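Local coordinates for decapping protein involved in mRNA degradation-Dcp1p (Saccharomyces cerevisiae, PDB 1Q67) that works with Dcp2 in the decapping complex that removes the 7-methylguanine cap from mRNA and so commits transcripts to degradation, at residues K48-K52 / K53-N57; S161-N164 / K165-F169; I192-N195 / L196-V200; H206-S209 / D210-N213; N213-E216 / L217-L221. One frame throughout, in Å; residues are numbered along the deposited sequence.

Interaction 1: residues K48-K52 / K53-N57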
# COMPACT_ATOMS: atom_id res chain seq x y z
N LYS B 48 -5.11 -8.00 5.66
CA LYS B 48 -5.69 -8.76 6.75
C LYS B 48 -6.33 -10.01 6.16
O LYS B 48 -7.00 -9.96 5.12
CB LYS B 48 -6.73 -7.93 7.51
CG LYS B 48 -7.26 -8.63 8.76
CD LYS B 48 -8.09 -7.69 9.61
CE LYS B 48 -8.45 -8.35 10.93
NZ LYS B 48 -9.05 -7.38 11.89
N TRP B 49 -6.11 -11.14 6.83
CA TRP B 49 -6.66 -12.41 6.37
C TRP B 49 -8.12 -12.58 6.76
O TRP B 49 -8.50 -12.38 7.92
CB TRP B 49 -5.84 -13.57 6.95
CG TRP B 49 -6.34 -14.92 6.52
CD1 TRP B 49 -7.12 -15.77 7.25
CD2 TRP B 49 -6.12 -15.55 5.25
NE1 TRP B 49 -7.41 -16.90 6.50
CE2 TRP B 49 -6.81 -16.79 5.28
CE3 TRP B 49 -5.41 -15.18 4.10
CZ2 TRP B 49 -6.81 -17.66 4.19
CZ3 TRP B 49 -5.42 -16.05 3.01
CH2 TRP B 49 -6.11 -17.28 3.07
N ASP B 50 -8.95 -12.93 5.78
CA ASP B 50 -10.37 -13.16 6.01
C ASP B 50 -10.62 -14.67 6.08
O ASP B 50 -10.53 -15.37 5.07
CB ASP B 50 -11.18 -12.54 4.87
CG ASP B 50 -12.65 -12.93 4.91
OD1 ASP B 50 -13.21 -13.07 6.03
OD2 ASP B 50 -13.25 -13.10 3.83
N PHE B 51 -10.91 -15.16 7.28
CA PHE B 51 -11.15 -16.59 7.46
C PHE B 51 -12.39 -17.11 6.76
O PHE B 51 -12.41 -18.25 6.29
CB PHE B 51 -11.23 -16.93 8.95
CG PHE B 51 -9.90 -16.86 9.65
CD1 PHE B 51 -9.50 -15.69 10.29
CD2 PHE B 51 -9.04 -17.95 9.65
CE1 PHE B 51 -8.26 -15.61 10.90
CE2 PHE B 51 -7.80 -17.88 10.26
CZ PHE B 51 -7.40 -16.71 10.89
N LYS B 52 -13.43 -16.29 6.68
CA LYS B 52 -14.66 -16.70 6.02
C LYS B 52 -14.43 -17.03 4.55
O LYS B 52 -14.78 -18.12 4.09
CB LYS B 52 -15.72 -15.60 6.14
CG LYS B 52 -16.11 -15.28 7.58
CD LYS B 52 -17.17 -14.19 7.64
CE LYS B 52 -17.63 -13.95 9.07
NZ LYS B 52 -18.66 -12.86 9.13
N LYS B 53 -13.82 -16.10 3.82
CA LYS B 53 -13.57 -16.29 2.39
C LYS B 53 -12.17 -16.82 2.06
O LYS B 53 -11.84 -17.01 0.89
CB LYS B 53 -13.81 -14.98 1.64
CG LYS B 53 -15.03 -14.97 0.73
CD LYS B 53 -14.87 -16.00 -0.39
CE LYS B 53 -15.90 -15.79 -1.49
NZ LYS B 53 -15.73 -14.46 -2.14
N ASP B 54 -11.35 -17.05 3.08
CA ASP B 54 -9.99 -17.54 2.87
C ASP B 54 -9.23 -16.75 1.81
O ASP B 54 -8.84 -17.29 0.77
CB ASP B 54 -10.01 -19.02 2.48
CG ASP B 54 -10.06 -19.93 3.68
OD1 ASP B 54 -11.07 -19.87 4.42
OD2 ASP B 54 -9.09 -20.69 3.90
N GLU B 55 -9.02 -15.47 2.08
CA GLU B 55 -8.30 -14.62 1.15
C GLU B 55 -7.73 -13.42 1.90
O GLU B 55 -8.14 -13.12 3.02
CB GLU B 55 -9.23 -14.15 0.03
CG GLU B 55 -10.26 -13.11 0.45
CD GLU B 55 -11.29 -12.81 -0.63
OE1 GLU B 55 -10.90 -12.69 -1.82
OE2 GLU B 55 -12.49 -12.68 -0.30
N TRP B 56 -6.78 -12.74 1.27
CA TRP B 56 -6.18 -11.56 1.88
C TRP B 56 -6.96 -10.32 1.47
O TRP B 56 -7.17 -10.08 0.28
CB TRP B 56 -4.74 -11.40 1.40
CG TRP B 56 -3.77 -12.37 1.98
CD1 TRP B 56 -3.16 -13.41 1.33
CD2 TRP B 56 -3.26 -12.38 3.32
NE1 TRP B 56 -2.30 -14.07 2.18
CE2 TRP B 56 -2.35 -13.46 3.41
CE3 TRP B 56 -3.49 -11.58 4.45
CZ2 TRP B 56 -1.67 -13.75 4.59
CZ3 TRP B 56 -2.81 -11.88 5.62
CH2 TRP B 56 -1.91 -12.96 5.69
N ASN B 57 -7.39 -9.54 2.46
CA ASN B 57 -8.09 -8.29 2.17
C ASN B 57 -7.09 -7.16 2.33
O ASN B 57 -6.41 -7.06 3.36
CB ASN B 57 -9.26 -8.05 3.13
CG ASN B 57 -10.45 -8.93 2.81
OD1 ASN B 57 -10.73 -9.23 1.65
ND2 ASN B 57 -11.17 -9.34 3.85

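Interaction 2: residues S161-N164 / K165-F169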
# COMPACT_ATOMS: atom_id res chain seq x y z
N SER B 161 6.00 -14.78 27.40
CA SER B 161 6.11 -15.01 28.84
C SER B 161 5.10 -14.16 29.61
O SER B 161 4.58 -14.59 30.63
CB SER B 161 7.52 -14.71 29.33
OG SER B 161 7.82 -13.32 29.29
N VAL B 162 4.82 -12.96 29.11
CA VAL B 162 3.85 -12.09 29.78
C VAL B 162 2.44 -12.61 29.55
O VAL B 162 1.62 -12.61 30.47
CB VAL B 162 3.99 -10.63 29.28
CG1 VAL B 162 2.87 -9.76 29.85
CG2 VAL B 162 5.35 -10.09 29.71
N VAL B 163 2.15 -13.09 28.34
CA VAL B 163 0.83 -13.62 28.05
C VAL B 163 0.58 -14.91 28.85
O VAL B 163 -0.52 -15.11 29.38
CB VAL B 163 0.66 -13.93 26.54
CG1 VAL B 163 -0.66 -14.65 26.29
CG2 VAL B 163 0.70 -12.63 25.74
N ASN B 164 1.59 -15.77 28.94
CA ASN B 164 1.46 -17.02 29.68
C ASN B 164 1.26 -16.77 31.17
O ASN B 164 0.41 -17.40 31.80
CB ASN B 164 2.68 -17.92 29.46
CG ASN B 164 2.77 -18.42 28.03
OD1 ASN B 164 1.75 -18.67 27.37
ND2 ASN B 164 4.00 -18.60 27.54
N LYS B 165 2.03 -15.85 31.74
CA LYS B 165 1.89 -15.52 33.15
C LYS B 165 0.48 -15.01 33.40
O LYS B 165 -0.20 -15.43 34.34
CB LYS B 165 2.90 -14.45 33.56
CG LYS B 165 2.82 -14.07 35.04
CD LYS B 165 3.54 -12.76 35.34
CE LYS B 165 5.05 -12.91 35.28
NZ LYS B 165 5.58 -13.62 36.48
N ARG B 166 0.04 -14.10 32.53
CA ARG B 166 -1.29 -13.51 32.63
C ARG B 166 -2.39 -14.58 32.62
O ARG B 166 -3.35 -14.49 33.39
CB ARG B 166 -1.50 -12.54 31.46
CG ARG B 166 -2.92 -12.01 31.30
CD ARG B 166 -3.05 -11.29 29.96
NE ARG B 166 -4.43 -10.90 29.65
CZ ARG B 166 -5.01 -9.80 30.11
NH1 ARG B 166 -4.35 -8.98 30.91
NH2 ARG B 166 -6.26 -9.52 29.76
N LYS B 167 -2.26 -15.58 31.75
CA LYS B 167 -3.26 -16.65 31.67
C LYS B 167 -3.39 -17.41 32.98
O LYS B 167 -4.46 -17.92 33.30
CB LYS B 167 -2.89 -17.64 30.55
CG LYS B 167 -2.89 -17.03 29.15
CD LYS B 167 -2.87 -18.09 28.04
CE LYS B 167 -1.61 -18.96 28.07
NZ LYS B 167 -1.60 -19.95 29.19
N VAL B 168 -2.31 -17.47 33.74
CA VAL B 168 -2.30 -18.19 35.01
C VAL B 168 -2.65 -17.35 36.24
O VAL B 168 -3.56 -17.70 36.98
CB VAL B 168 -0.93 -18.86 35.27
CG1 VAL B 168 -0.94 -19.56 36.62
CG2 VAL B 168 -0.61 -19.85 34.16
N PHE B 169 -1.95 -16.24 36.43
CA PHE B 169 -2.16 -15.39 37.60
C PHE B 169 -3.10 -14.19 37.49
O PHE B 169 -3.14 -13.35 38.39
CB PHE B 169 -0.81 -14.92 38.14
CG PHE B 169 0.11 -16.04 38.49
CD1 PHE B 169 0.95 -16.60 37.54
CD2 PHE B 169 0.11 -16.57 39.78
CE1 PHE B 169 1.77 -17.68 37.85
CE2 PHE B 169 0.92 -17.65 40.11
CZ PHE B 169 1.76 -18.21 39.14
O HOH W 1 0.61 -19.99 30.59

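Interaction 3: residues I192-N195 / L196-V200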
# COMPACT_ATOMS: atom_id res chain seq x y z
N ILE B 192 3.85 -12.56 8.05
CA ILE B 192 2.54 -12.82 8.64
C ILE B 192 2.58 -12.73 10.15
O ILE B 192 3.36 -13.41 10.81
CB ILE B 192 2.04 -14.21 8.18
CG1 ILE B 192 1.90 -14.19 6.65
CG2 ILE B 192 0.72 -14.55 8.84
CD1 ILE B 192 1.50 -15.52 6.04
N ILE B 193 1.73 -11.86 10.70
CA ILE B 193 1.67 -11.66 12.13
C ILE B 193 0.31 -12.00 12.71
O ILE B 193 -0.73 -11.55 12.20
CB ILE B 193 2.02 -10.19 12.49
CG1 ILE B 193 3.46 -9.89 12.09
CG2 ILE B 193 1.83 -9.95 13.98
CD1 ILE B 193 3.88 -8.46 12.34
N LYS B 194 0.32 -12.82 13.76
CA LYS B 194 -0.90 -13.23 14.44
C LYS B 194 -1.04 -12.38 15.70
O LYS B 194 -0.13 -12.28 16.52
CB LYS B 194 -0.86 -14.71 14.80
CG LYS B 194 -2.22 -15.27 15.21
CD LYS B 194 -2.12 -16.70 15.75
CE LYS B 194 -1.48 -16.72 17.14
NZ LYS B 194 -2.26 -15.92 18.14
N ASN B 195 -2.21 -11.76 15.80
CA ASN B 195 -2.63 -10.87 16.88
C ASN B 195 -2.77 -11.59 18.22
O ASN B 195 -2.73 -12.82 18.28
CB ASN B 195 -4.02 -10.32 16.51
CG ASN B 195 -4.27 -8.94 17.05
OD1 ASN B 195 -3.65 -8.52 18.03
ND2 ASN B 195 -5.18 -8.22 16.41
N LEU B 196 -2.96 -10.81 19.28
CA LEU B 196 -3.18 -11.35 20.62
C LEU B 196 -4.60 -11.92 20.63
O LEU B 196 -4.97 -12.69 21.52
CB LEU B 196 -3.09 -10.25 21.68
CG LEU B 196 -1.71 -9.78 22.14
CD1 LEU B 196 -1.84 -8.48 22.90
CD2 LEU B 196 -1.07 -10.85 23.01
N LYS B 197 -5.38 -11.54 19.62
CA LYS B 197 -6.76 -11.98 19.47
C LYS B 197 -6.90 -13.03 18.37
O LYS B 197 -8.00 -13.35 17.95
CB LYS B 197 -7.67 -10.79 19.15
CG LYS B 197 -8.54 -10.32 20.31
CD LYS B 197 -7.72 -9.90 21.52
CE LYS B 197 -8.61 -9.29 22.60
NZ LYS B 197 -9.65 -10.24 23.10
N HIS B 198 -5.76 -13.54 17.91
CA HIS B 198 -5.73 -14.54 16.85
C HIS B 198 -6.05 -13.97 15.46
O HIS B 198 -6.30 -14.73 14.52
CB HIS B 198 -6.70 -15.69 17.18
CG HIS B 198 -6.30 -17.01 16.58
ND1 HIS B 198 -6.13 -17.19 15.23
CD2 HIS B 198 -6.03 -18.20 17.16
CE1 HIS B 198 -5.77 -18.44 15.00
NE2 HIS B 198 -5.70 -19.08 16.16
N GLU B 199 -6.06 -12.65 15.33
CA GLU B 199 -6.32 -12.06 14.01
C GLU B 199 -5.01 -12.13 13.24
O GLU B 199 -3.94 -11.94 13.82
CB GLU B 199 -6.78 -10.61 14.15
CG GLU B 199 -8.03 -10.46 14.97
CD GLU B 199 -8.46 -9.02 15.12
OE1 GLU B 199 -9.16 -8.52 14.21
OE2 GLU B 199 -8.09 -8.39 16.13
N VAL B 200 -5.10 -12.41 11.95
CA VAL B 200 -3.91 -12.54 11.12
C VAL B 200 -3.72 -11.41 10.10
O VAL B 200 -4.60 -11.13 9.28
CB VAL B 200 -3.94 -13.90 10.37
CG1 VAL B 200 -2.72 -14.03 9.49
CG2 VAL B 200 -4.01 -15.05 11.38

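Interaction 4: residues H206-S209 / D210-N213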
# COMPACT_ATOMS: atom_id res chain seq x y z
N HIS B 206 8.76 -4.00 0.72
CA HIS B 206 9.53 -3.81 -0.50
C HIS B 206 11.00 -4.22 -0.38
O HIS B 206 11.51 -4.93 -1.23
CB HIS B 206 9.44 -2.37 -0.98
CG HIS B 206 10.03 -2.15 -2.34
ND1 HIS B 206 9.44 -2.65 -3.48
CD2 HIS B 206 11.18 -1.57 -2.73
CE1 HIS B 206 10.22 -2.39 -4.52
NE2 HIS B 206 11.28 -1.73 -4.09
N THR B 207 11.68 -3.75 0.66
CA THR B 207 13.09 -4.11 0.84
C THR B 207 13.14 -5.60 1.19
O THR B 207 12.77 -6.00 2.29
CB THR B 207 13.75 -3.30 1.98
OG1 THR B 207 13.60 -1.90 1.72
CG2 THR B 207 15.24 -3.62 2.08
N VAL B 208 13.60 -6.40 0.24
CA VAL B 208 13.68 -7.85 0.41
C VAL B 208 14.31 -8.28 1.73
O VAL B 208 13.67 -8.95 2.53
CB VAL B 208 14.46 -8.51 -0.74
CG1 VAL B 208 14.52 -10.03 -0.53
CG2 VAL B 208 13.80 -8.18 -2.08
N SER B 209 15.57 -7.89 1.94
CA SER B 209 16.30 -8.26 3.15
C SER B 209 15.61 -7.84 4.45
O SER B 209 15.88 -8.41 5.51
CB SER B 209 17.71 -7.67 3.11
OG SER B 209 17.68 -6.25 3.05
N ASP B 210 14.72 -6.85 4.38
CA ASP B 210 14.04 -6.41 5.59
C ASP B 210 12.96 -7.36 6.07
O ASP B 210 12.54 -7.30 7.23
CB ASP B 210 13.44 -5.01 5.39
CG ASP B 210 14.46 -3.92 5.57
OD1 ASP B 210 15.52 -4.20 6.16
OD2 ASP B 210 14.20 -2.78 5.13
N ARG B 211 12.50 -8.25 5.19
CA ARG B 211 11.46 -9.20 5.56
C ARG B 211 11.99 -10.19 6.60
O ARG B 211 11.34 -10.45 7.61
CB ARG B 211 10.98 -9.96 4.33
CG ARG B 211 10.36 -9.06 3.28
CD ARG B 211 10.13 -9.81 1.98
NE ARG B 211 9.82 -8.87 0.90
CZ ARG B 211 9.80 -9.20 -0.39
NH1 ARG B 211 10.07 -10.44 -0.76
NH2 ARG B 211 9.52 -8.28 -1.29
N GLN B 212 13.18 -10.71 6.34
CA GLN B 212 13.80 -11.67 7.25
C GLN B 212 14.20 -10.98 8.55
O GLN B 212 14.06 -11.55 9.64
CB GLN B 212 15.03 -12.30 6.58
CG GLN B 212 15.31 -13.71 7.05
CD GLN B 212 14.18 -14.66 6.70
OE1 GLN B 212 13.94 -15.64 7.40
NE2 GLN B 212 13.49 -14.38 5.60
N ASN B 213 14.70 -9.76 8.45
CA ASN B 213 15.11 -9.01 9.63
C ASN B 213 13.95 -8.65 10.56
O ASN B 213 14.11 -8.66 11.78
CB ASN B 213 15.86 -7.75 9.22
CG ASN B 213 17.23 -8.05 8.66
OD1 ASN B 213 17.39 -8.93 7.81
ND2 ASN B 213 18.24 -7.32 9.13

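Interaction 5: residues N213-E216 / L217-L221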
# COMPACT_ATOMS: atom_id res chain seq x y z
N ASN B 213 14.70 -9.76 8.45
CA ASN B 213 15.11 -9.01 9.63
C ASN B 213 13.95 -8.65 10.56
O ASN B 213 14.11 -8.66 11.78
CB ASN B 213 15.86 -7.75 9.22
CG ASN B 213 17.23 -8.05 8.66
OD1 ASN B 213 17.39 -8.93 7.81
ND2 ASN B 213 18.24 -7.32 9.13
N ILE B 214 12.79 -8.31 10.00
CA ILE B 214 11.66 -7.95 10.84
C ILE B 214 11.13 -9.23 11.49
O ILE B 214 10.72 -9.23 12.65
CB ILE B 214 10.53 -7.25 10.02
CG1 ILE B 214 9.64 -6.45 10.97
CG2 ILE B 214 9.66 -8.27 9.30
CD1 ILE B 214 8.49 -5.73 10.28
N TYR B 215 11.14 -10.32 10.74
CA TYR B 215 10.69 -11.61 11.24
C TYR B 215 11.56 -12.02 12.44
O TYR B 215 11.05 -12.47 13.46
CB TYR B 215 10.81 -12.67 10.13
CG TYR B 215 10.80 -14.09 10.65
CD1 TYR B 215 9.65 -14.64 11.22
CD2 TYR B 215 11.96 -14.85 10.64
CE1 TYR B 215 9.67 -15.92 11.76
CE2 TYR B 215 11.99 -16.13 11.19
CZ TYR B 215 10.85 -16.66 11.75
OH TYR B 215 10.89 -17.90 12.32
N GLU B 216 12.87 -11.84 12.29
CA GLU B 216 13.83 -12.19 13.33
C GLU B 216 13.66 -11.32 14.58
O GLU B 216 13.74 -11.81 15.70
CB GLU B 216 15.26 -12.03 12.80
CG GLU B 216 16.16 -13.21 13.05
CD GLU B 216 15.92 -14.34 12.07
OE1 GLU B 216 16.15 -14.12 10.87
OE2 GLU B 216 15.50 -15.44 12.51
N LEU B 217 13.43 -10.02 14.37
CA LEU B 217 13.24 -9.12 15.50
C LEU B 217 11.96 -9.43 16.28
O LEU B 217 11.98 -9.53 17.50
CB LEU B 217 13.21 -7.67 15.02
CG LEU B 217 12.82 -6.63 16.08
CD1 LEU B 217 13.85 -6.65 17.21
CD2 LEU B 217 12.75 -5.24 15.44
N ILE B 218 10.84 -9.58 15.58
CA ILE B 218 9.59 -9.86 16.27
C ILE B 218 9.65 -11.20 17.01
O ILE B 218 9.16 -11.32 18.13
CB ILE B 218 8.40 -9.86 15.30
CG1 ILE B 218 8.25 -8.47 14.67
CG2 ILE B 218 7.13 -10.24 16.06
CD1 ILE B 218 7.24 -8.42 13.54
N LYS B 219 10.24 -12.19 16.35
CA LYS B 219 10.40 -13.52 16.92
C LYS B 219 11.17 -13.37 18.23
O LYS B 219 10.78 -13.92 19.26
CB LYS B 219 11.19 -14.39 15.95
CG LYS B 219 11.47 -15.81 16.41
CD LYS B 219 10.24 -16.68 16.36
CE LYS B 219 10.59 -18.14 16.60
NZ LYS B 219 9.38 -18.98 16.87
N TYR B 220 12.26 -12.61 18.18
CA TYR B 220 13.09 -12.38 19.36
C TYR B 220 12.33 -11.67 20.48
O TYR B 220 12.50 -11.98 21.65
CB TYR B 220 14.32 -11.55 18.99
CG TYR B 220 15.28 -11.35 20.15
CD1 TYR B 220 16.30 -12.27 20.41
CD2 TYR B 220 15.13 -10.28 21.02
CE1 TYR B 220 17.13 -12.13 21.51
CE2 TYR B 220 15.95 -10.13 22.13
CZ TYR B 220 16.95 -11.06 22.37
OH TYR B 220 17.74 -10.92 23.48
N LEU B 221 11.51 -10.68 20.12
CA LEU B 221 10.77 -9.94 21.13
C LEU B 221 9.68 -10.80 21.74
O LEU B 221 9.34 -10.64 22.92
CB LEU B 221 10.15 -8.67 20.51
CG LEU B 221 11.09 -7.61 19.95
CD1 LEU B 221 10.24 -6.53 19.28
CD2 LEU B 221 11.96 -6.99 21.06

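Interaction 1: residues K48-K52 / K53-N57
K48 and N57 form an antiparallel hydrogen-bonded pair in the beta hairpin of strands 43-50 and 55-59. K48 N gives a bond to N57 O at 2.8 Å, and N57 N returns one to K48 O. The amine of K48 forms a salt bridge with E199, in the loop just before strand 200-205. Next comes W49, whose non-hydrogen-bonded partner is W56. CG of W49 stands anti to the backbone N (chi1 -180°), which lays the indole across the second strand. One indole face carries E55 N, off toward the rim. The edge of the same ring meets the face of W56: an edge-to-face stack with planes at 76° and CE3 of W49 3.6 Å from CE2 of W56. CB of W49 also sits off-centre over the six-membered ring of W56, a CH-pi contact. With an alanine at W56, the W49 edge would probably lose its aromatic face and the W49 indole would be freer to shift. W56 also packs on V200 and I192, and on I148 of the second subunit. D50 then pairs with E55, and D50 N bonds E55 O at 2.9 Å. D54 and E55 both face D50, which makes a G1 beta bulge beside the turn. The return bond from E55 N to D50 O is weak. OD2 of D50 comes 4.2 Å from OE2 of E55, a like-charge pair that may slightly raise their proton affinity. The D50 carboxylate also reaches into the turn, where OD2 takes a weak bond from K53 N at 3.1 Å.

Interaction 2: residues S161-N164 / K165-F169
N164 and K167 lie side by side on the surface of helix 160-169, pointing the same way, one helical turn apart. The N164 amide leans back along the helix, with CG beside its backbone N (chi1 -67°). Its OD1 meets the aliphatic part of the lysine, 3.4 Å from CE of K167. The K167 chain starts in the same sense, then bends at chi3 and chi4. The bends fold the amine back toward the N164 backbone. NZ of K167 does not bond the amide directly. A water accepts a hydrogen bond from NZ of K167 at 2.6 Å and donates one to N164 O at 2.9 Å, so the lysine end is tied to the main chain of the previous turn. N164 O also accepts a weak bond from V168 N. CG of K167 rests 3.1 Å from V163 O, the carbonyl that takes the K167 N-H.

CB of K165 sits 3.4 Å from S161 O, and CB of R166 3.3 Å from V162 O. R166 runs on extended from CG to NE. Its guanidinium leaves this turn and bonds N177 O, with a weak, long ion pair to D174.

Regular alpha-helical bonds hold the frame: K165 N to S161 O, R166 N to V162 O and K167 N to V163 O. Further on, K165 O accepts two backbone donors, V168 N at 3.0 Å and F169 N at 2.8 Å.

Interaction 3: residues I192-N195 / L196-V200
K194 places CG anti to its backbone N (chi1 -167°), and the chain then bends at chi3 and chi4. This lays CD over the H198 imidazole, 4.1 Å from the ring centroid and 9° off its normal, a CH-pi contact. The same bends bring NZ of K194 back to N195 O at 3.1 Å, although NZ also donates to C181 O. H198 N shares that N195 carbonyl at 3.1 Å, arriving well above its plane. This second bond closes the type I turn from N195 to H198. The N195 side chain folds over the start of the turn, and its OD1 receives L196 N at 2.7 Å. N195 N in turn gives a nearly straight bond to E199 O at 2.6 Å. The N195 amide and the E199 carboxylate lie side by side with their planes 11° apart. Their nearest atoms, ND2 of N195 and OE2 of E199, are too badly angled for a hydrogen bond. OE1 of E199 instead forms a salt bridge with K48. Past the turn, K194 and V200 make a non-hydrogen-bonded antiparallel pair, and CG2 of I192 touches CG1 of V200 at 3.5 Å.

The turn links strands 190-194 and 200-205 in the five-stranded sheet. Strand 183-187 pairs with strand 190-194 through I192 and K194, and strand 43-50 with strand 200-205 at V200. L196 packs on Y138, V158 and M182.

Interaction 4: residues H206-S209 / D210-N213
The first turn of helix 208-223, where strand 200-205 gives way to the helix, is built here. D210 N bonds T207 O at 3.0 Å, and R211 N bonds V208 O at the same length. Both donors stand above the carbonyl planes, as the tight first turn brings them in. These are i to i+3 bonds; the first i to i+4 bond here, N213 N to S209 O, is weak. The D210 carboxylate swings back over T207, with CG beside its own backbone N (chi1 -81°). OD2 of D210 packs 3.2 Å from CB and 3.3 Å from CG2 of T207. Its hydrogen bond goes to T41 of strand 34-41. R211 turns the same way, and its extended chain passes along the V208 carbonyl, with CG of R211 3.4 Å from V208 O. The guanidinium then lies with one face toward CA of V208, off toward the rim. Its NE is held by I205 O at the end of the preceding strand. A serine in place of R211 would probably leave the I205 carbonyl without this donor and uncover the backbone at V208. H206, just before the helix, meets rings of H43 and H206 of the second subunit. The arrangement is that of a strand-to-helix junction, with this C-terminal helix following the last strand as in PH-type folds, the clan to which the Dcp1 family belongs.

Interaction 5: residues N213-E216 / L217-L221
I214 and I218 lie side by side and point the same way, one turn apart, with CG1 of I214 4.0 Å from CD1 of I218. The I214 branch gets there with CG1 anti to the backbone N (chi1 -159°). I218 sets CG1 on the other side, beside its own N (chi1 -62°), which carries that branch back along the helix. CG1 of I218 therefore also rests 3.3 Å from the I214 carbonyl O. One step round the helix, CB of K219 presses on Y215 O at 3.1 Å. CB of L217 sits in the same manner over N213 O, and CB of Y220 over E216 O.

Behind these side chains is the backbone of helix 208-223, the C-terminal helix that packs against both sheets of the beta sandwich. Four i to i+4 bonds cross here: L217 N to N213 O, I218 N to I214 O, K219 N to Y215 O and Y220 N to E216 O. Each is 3.0 Å long. The bond from I218 N is the straightest, at 174°.

Further out, the two sheets fix the buried side. I214 packs on F39, L65, I67 and V191, while I218 packs on I67, V184 and I193. L217 touches F39 and I67, and Y215 rests on V184 and V186. On the outer side, the K219 amine reaches E223, one turn on, in a salt bridge.

In the fold
Along the chain the five contacts follow in numerical order, and interactions 4 and 5 share N213. Interactions 1 and 3 belong to the same five-stranded sheet. Their centres are 13 Å apart, and they meet through the salt bridge of K48 with E199 and through W49 beside V200. Interactions 4 and 5 are successive parts of helix 208-223, with centres 11 Å apart. I193 packs on I218, which joins the sheet of interaction 3 to that helix. Interaction 2 lies on helix 160-169, and V163 touches L196 of interaction 3. It is farthest from interaction 4, centres 32 Å apart. Interaction 3 thus touches the hairpin of interaction 1 and helices 160-169 and 208-223.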